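Local coordinates for protein probable 2-phosphosulfolactate phosphatase (Clostridium acetobutylicum, PDB 1VR0) that probably catalyses the magnesium-dependent hydrolysis of (2R)-O-phospho-3-sulfolactate to (2R)-3-sulfolactate and phosphate, at residues Ser134-Val146 / Cys170-Met182. Residues are numbered along the deposited sequence; the frame is centred on the assembly and turned at random.
Sequences SVLNGEAVAEKIV and CSGYIINCVMDRM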
# COMPACT_ATOMS: atom_id res chain seq x y z
N SER A 134 -3.13 -8.48 16.60
CA SER A 134 -2.93 -9.76 15.93
C SER A 134 -4.31 -10.32 15.71
O SER A 134 -5.30 -9.77 16.24
CB SER A 134 -2.12 -10.70 16.82
OG SER A 134 -2.80 -10.99 18.06
N VAL A 135 -4.40 -11.43 14.99
CA VAL A 135 -5.69 -12.13 14.88
C VAL A 135 -6.19 -12.56 16.25
O VAL A 135 -7.39 -12.51 16.54
CB VAL A 135 -5.61 -13.37 13.92
CG1 VAL A 135 -6.97 -14.03 13.74
CG2 VAL A 135 -5.11 -12.94 12.59
N LEU A 136 -5.26 -13.00 17.09
CA LEU A 136 -5.59 -13.57 18.39
C LEU A 136 -6.32 -12.59 19.29
O LEU A 136 -7.17 -13.01 20.05
CB LEU A 136 -4.31 -14.00 19.11
CG LEU A 136 -3.43 -15.02 18.40
CD1 LEU A 136 -2.02 -14.96 18.99
CD2 LEU A 136 -4.06 -16.39 18.52
N ASN A 137 -5.97 -11.31 19.23
CA ASN A 137 -6.64 -10.29 20.06
C ASN A 137 -7.37 -9.20 19.28
O ASN A 137 -7.62 -8.12 19.79
CB ASN A 137 -5.65 -9.68 21.07
CG ASN A 137 -4.63 -8.77 20.44
OD1 ASN A 137 -4.45 -8.78 19.23
ND2 ASN A 137 -3.96 -7.98 21.26
N GLY A 138 -7.75 -9.53 18.05
CA GLY A 138 -8.41 -8.58 17.14
C GLY A 138 -9.63 -7.92 17.72
O GLY A 138 -9.72 -6.70 17.74
N GLU A 139 -10.56 -8.70 18.25
CA GLU A 139 -11.76 -8.14 18.85
C GLU A 139 -11.42 -7.20 20.01
O GLU A 139 -11.97 -6.09 20.12
CB GLU A 139 -12.70 -9.25 19.35
CG GLU A 139 -13.35 -10.12 18.27
CD GLU A 139 -14.58 -9.49 17.59
OE1 GLU A 139 -15.03 -8.40 17.98
OE2 GLU A 139 -15.13 -10.09 16.65
N ALA A 140 -10.53 -7.63 20.88
CA ALA A 140 -10.18 -6.83 22.04
C ALA A 140 -9.50 -5.53 21.61
O ALA A 140 -9.70 -4.49 22.23
CB ALA A 140 -9.31 -7.62 22.99
N VAL A 141 -8.71 -5.58 20.54
CA VAL A 141 -8.07 -4.37 20.00
C VAL A 141 -9.12 -3.38 19.50
O VAL A 141 -8.98 -2.17 19.68
CB VAL A 141 -7.13 -4.71 18.83
CG1 VAL A 141 -6.63 -3.45 18.19
CG2 VAL A 141 -5.96 -5.58 19.30
N ALA A 142 -10.15 -3.90 18.85
CA ALA A 142 -11.18 -3.06 18.31
C ALA A 142 -11.89 -2.38 19.47
O ALA A 142 -12.19 -1.20 19.42
CB ALA A 142 -12.12 -3.87 17.49
N GLU A 143 -12.11 -3.12 20.54
CA GLU A 143 -12.75 -2.55 21.70
C GLU A 143 -11.90 -1.45 22.33
O GLU A 143 -12.45 -0.42 22.69
CB GLU A 143 -13.02 -3.64 22.70
CG GLU A 143 -13.63 -3.09 23.95
CD GLU A 143 -14.36 -4.12 24.73
OE1 GLU A 143 -15.14 -4.88 24.11
OE2 GLU A 143 -14.15 -4.18 25.96
N LYS A 144 -10.59 -1.63 22.40
CA LYS A 144 -9.68 -0.60 22.92
C LYS A 144 -9.61 0.65 22.02
O LYS A 144 -9.58 1.79 22.49
CB LYS A 144 -8.30 -1.19 23.15
CG LYS A 144 -7.29 -0.25 23.81
CD LYS A 144 -7.63 0.11 25.20
CE LYS A 144 -6.62 1.13 25.75
NZ LYS A 144 -7.02 1.64 27.12
N ILE A 145 -9.62 0.42 20.73
CA ILE A 145 -9.69 1.50 19.75
C ILE A 145 -10.87 2.41 19.97
O ILE A 145 -10.73 3.63 19.96
CB ILE A 145 -9.72 0.91 18.33
CG1 ILE A 145 -8.34 0.43 17.95
CG2 ILE A 145 -10.20 1.94 17.33
CD1 ILE A 145 -8.31 -0.47 16.67
N VAL A 146 -12.03 1.83 20.18
CA VAL A 146 -13.25 2.61 20.41
C VAL A 146 -13.15 3.39 21.72
O VAL A 146 -13.47 4.56 21.75
CB VAL A 146 -14.48 1.68 20.42
CG1 VAL A 146 -15.75 2.42 20.85
CG2 VAL A 146 -14.66 1.05 19.05
N CYS A 170 -5.21 -9.14 8.31
CA CYS A 170 -5.37 -9.01 9.75
C CYS A 170 -5.82 -7.60 10.08
O CYS A 170 -6.69 -7.43 10.90
CB CYS A 170 -4.06 -9.33 10.45
SG CYS A 170 -4.24 -9.31 12.25
N SER A 171 -5.25 -6.60 9.39
CA SER A 171 -5.75 -5.22 9.52
C SER A 171 -7.23 -5.13 9.21
O SER A 171 -7.98 -4.49 9.91
CB SER A 171 -5.05 -4.27 8.58
OG SER A 171 -3.65 -4.29 8.75
N GLY A 172 -7.62 -5.76 8.12
CA GLY A 172 -9.00 -5.81 7.69
C GLY A 172 -9.93 -6.42 8.70
O GLY A 172 -11.02 -5.92 8.91
N TYR A 173 -9.50 -7.50 9.32
CA TYR A 173 -10.28 -8.15 10.35
C TYR A 173 -10.55 -7.20 11.50
O TYR A 173 -11.68 -7.12 12.01
CB TYR A 173 -9.54 -9.38 10.85
CG TYR A 173 -10.07 -9.97 12.12
CD1 TYR A 173 -11.41 -10.32 12.24
CD2 TYR A 173 -9.21 -10.26 13.18
CE1 TYR A 173 -11.87 -10.92 13.41
CE2 TYR A 173 -9.66 -10.85 14.33
CZ TYR A 173 -10.99 -11.17 14.45
OH TYR A 173 -11.42 -11.75 15.63
N ILE A 174 -9.50 -6.49 11.90
CA ILE A 174 -9.58 -5.60 13.04
C ILE A 174 -10.48 -4.40 12.71
O ILE A 174 -11.31 -4.00 13.53
CB ILE A 174 -8.18 -5.20 13.49
CG1 ILE A 174 -7.49 -6.45 14.07
CG2 ILE A 174 -8.21 -4.08 14.50
CD1 ILE A 174 -6.10 -6.26 14.58
N ILE A 175 -10.32 -3.85 11.51
CA ILE A 175 -11.15 -2.75 11.05
C ILE A 175 -12.61 -3.21 11.06
O ILE A 175 -13.49 -2.52 11.53
CB ILE A 175 -10.70 -2.31 9.66
CG1 ILE A 175 -9.35 -1.61 9.77
CG2 ILE A 175 -11.73 -1.40 9.00
CD1 ILE A 175 -8.60 -1.49 8.45
N ASN A 176 -12.85 -4.43 10.59
CA ASN A 176 -14.18 -4.97 10.59
C ASN A 176 -14.78 -5.04 11.96
O ASN A 176 -15.95 -4.80 12.12
CB ASN A 176 -14.19 -6.37 9.98
CG ASN A 176 -15.55 -6.76 9.48
OD1 ASN A 176 -16.28 -7.48 10.12
ND2 ASN A 176 -15.92 -6.20 8.35
N CYS A 177 -13.98 -5.42 12.94
CA CYS A 177 -14.40 -5.51 14.33
C CYS A 177 -14.72 -4.15 14.93
O CYS A 177 -15.60 -4.02 15.80
CB CYS A 177 -13.31 -6.17 15.17
SG CYS A 177 -13.01 -7.96 14.87
N VAL A 178 -13.98 -3.14 14.48
CA VAL A 178 -14.27 -1.77 14.87
C VAL A 178 -15.63 -1.37 14.29
O VAL A 178 -16.43 -0.76 14.99
CB VAL A 178 -13.19 -0.79 14.41
CG1 VAL A 178 -13.66 0.68 14.60
CG2 VAL A 178 -11.90 -1.02 15.18
N MSE A 179 -15.88 -1.75 13.04
CA MSE A 179 -17.13 -1.45 12.39
C MSE A 179 -18.32 -2.14 13.04
O MSE A 179 -19.40 -1.59 13.08
CB MSE A 179 -17.09 -1.85 10.94
CG MSE A 179 -16.03 -1.12 10.15
SE MSE A 179 -16.05 -1.63 8.20
CE MSE A 179 -17.99 -0.53 8.04
N ASP A 180 -18.11 -3.36 13.51
CA ASP A 180 -19.13 -4.05 14.28
C ASP A 180 -19.52 -3.23 15.51
O ASP A 180 -20.66 -3.25 15.92
CB ASP A 180 -18.67 -5.45 14.72
CG ASP A 180 -18.58 -6.47 13.57
OD1 ASP A 180 -19.05 -6.23 12.41
OD2 ASP A 180 -18.01 -7.55 13.86
N ARG A 181 -18.57 -2.51 16.08
CA ARG A 181 -18.82 -1.69 17.26
C ARG A 181 -19.19 -0.26 16.96
O ARG A 181 -19.67 0.41 17.84
CB ARG A 181 -17.61 -1.69 18.19
CG ARG A 181 -17.41 -3.01 18.81
CD ARG A 181 -16.00 -3.24 19.17
NE ARG A 181 -15.68 -4.65 19.02
CZ ARG A 181 -15.68 -5.52 20.01
NH1 ARG A 181 -15.97 -5.16 21.27
NH2 ARG A 181 -15.37 -6.78 19.75
N MSE A 182 -18.97 0.25 15.76
CA MSE A 182 -19.57 1.53 15.41
C MSE A 182 -19.63 1.96 13.97
O MSE A 182 -18.79 1.58 13.17
CB MSE A 182 -18.83 2.61 16.11
CG MSE A 182 -17.39 2.71 15.71
SE MSE A 182 -16.74 4.30 16.68
CE MSE A 182 -18.54 5.38 17.12
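A142 presses its methyl into a hole formed by I174, C177, V178 and R181, a worked example of how a small residue lets two helices approach closely. Its CB lies 3.5 Å from C177 CB. The axes of 138-146 and 170-181 come within 8.2 Å, crossing at -54°. One turn earlier, the absence of a side chain at G138 lets Y173 and I174 come up against its CA, which rests 3.8 Å from both I174 CG1 and Y173 CE2, while V135 O meets the tyrosine ring at its edge. On the side facing the central sheet, I145 CD1 lies 3.9 Å from V178 CG2, the two side chains crossing, and strands 13-18 and 33-37 cover this layer.

Along the outer side R181 answers as a knob among E139, A142, E143 and V146. R181 NH1 forms a salt bridge to E143 OE1 (3.0 Å). NH2 makes another to E139 OE1, but the modelled separation is implausibly short and its exact geometry doubtful. E139 folds back at chi2 (-81°) to get there, whereas E143 arrives extended; both carboxylates are tilted by about 55° from the guanidinium plane. NE adds a weak bond to C177 O. The chemistry thus divides into an apolar, sheet-facing seam and a charged outer margin, where the guanidinium probably offsets nearby acidic charge.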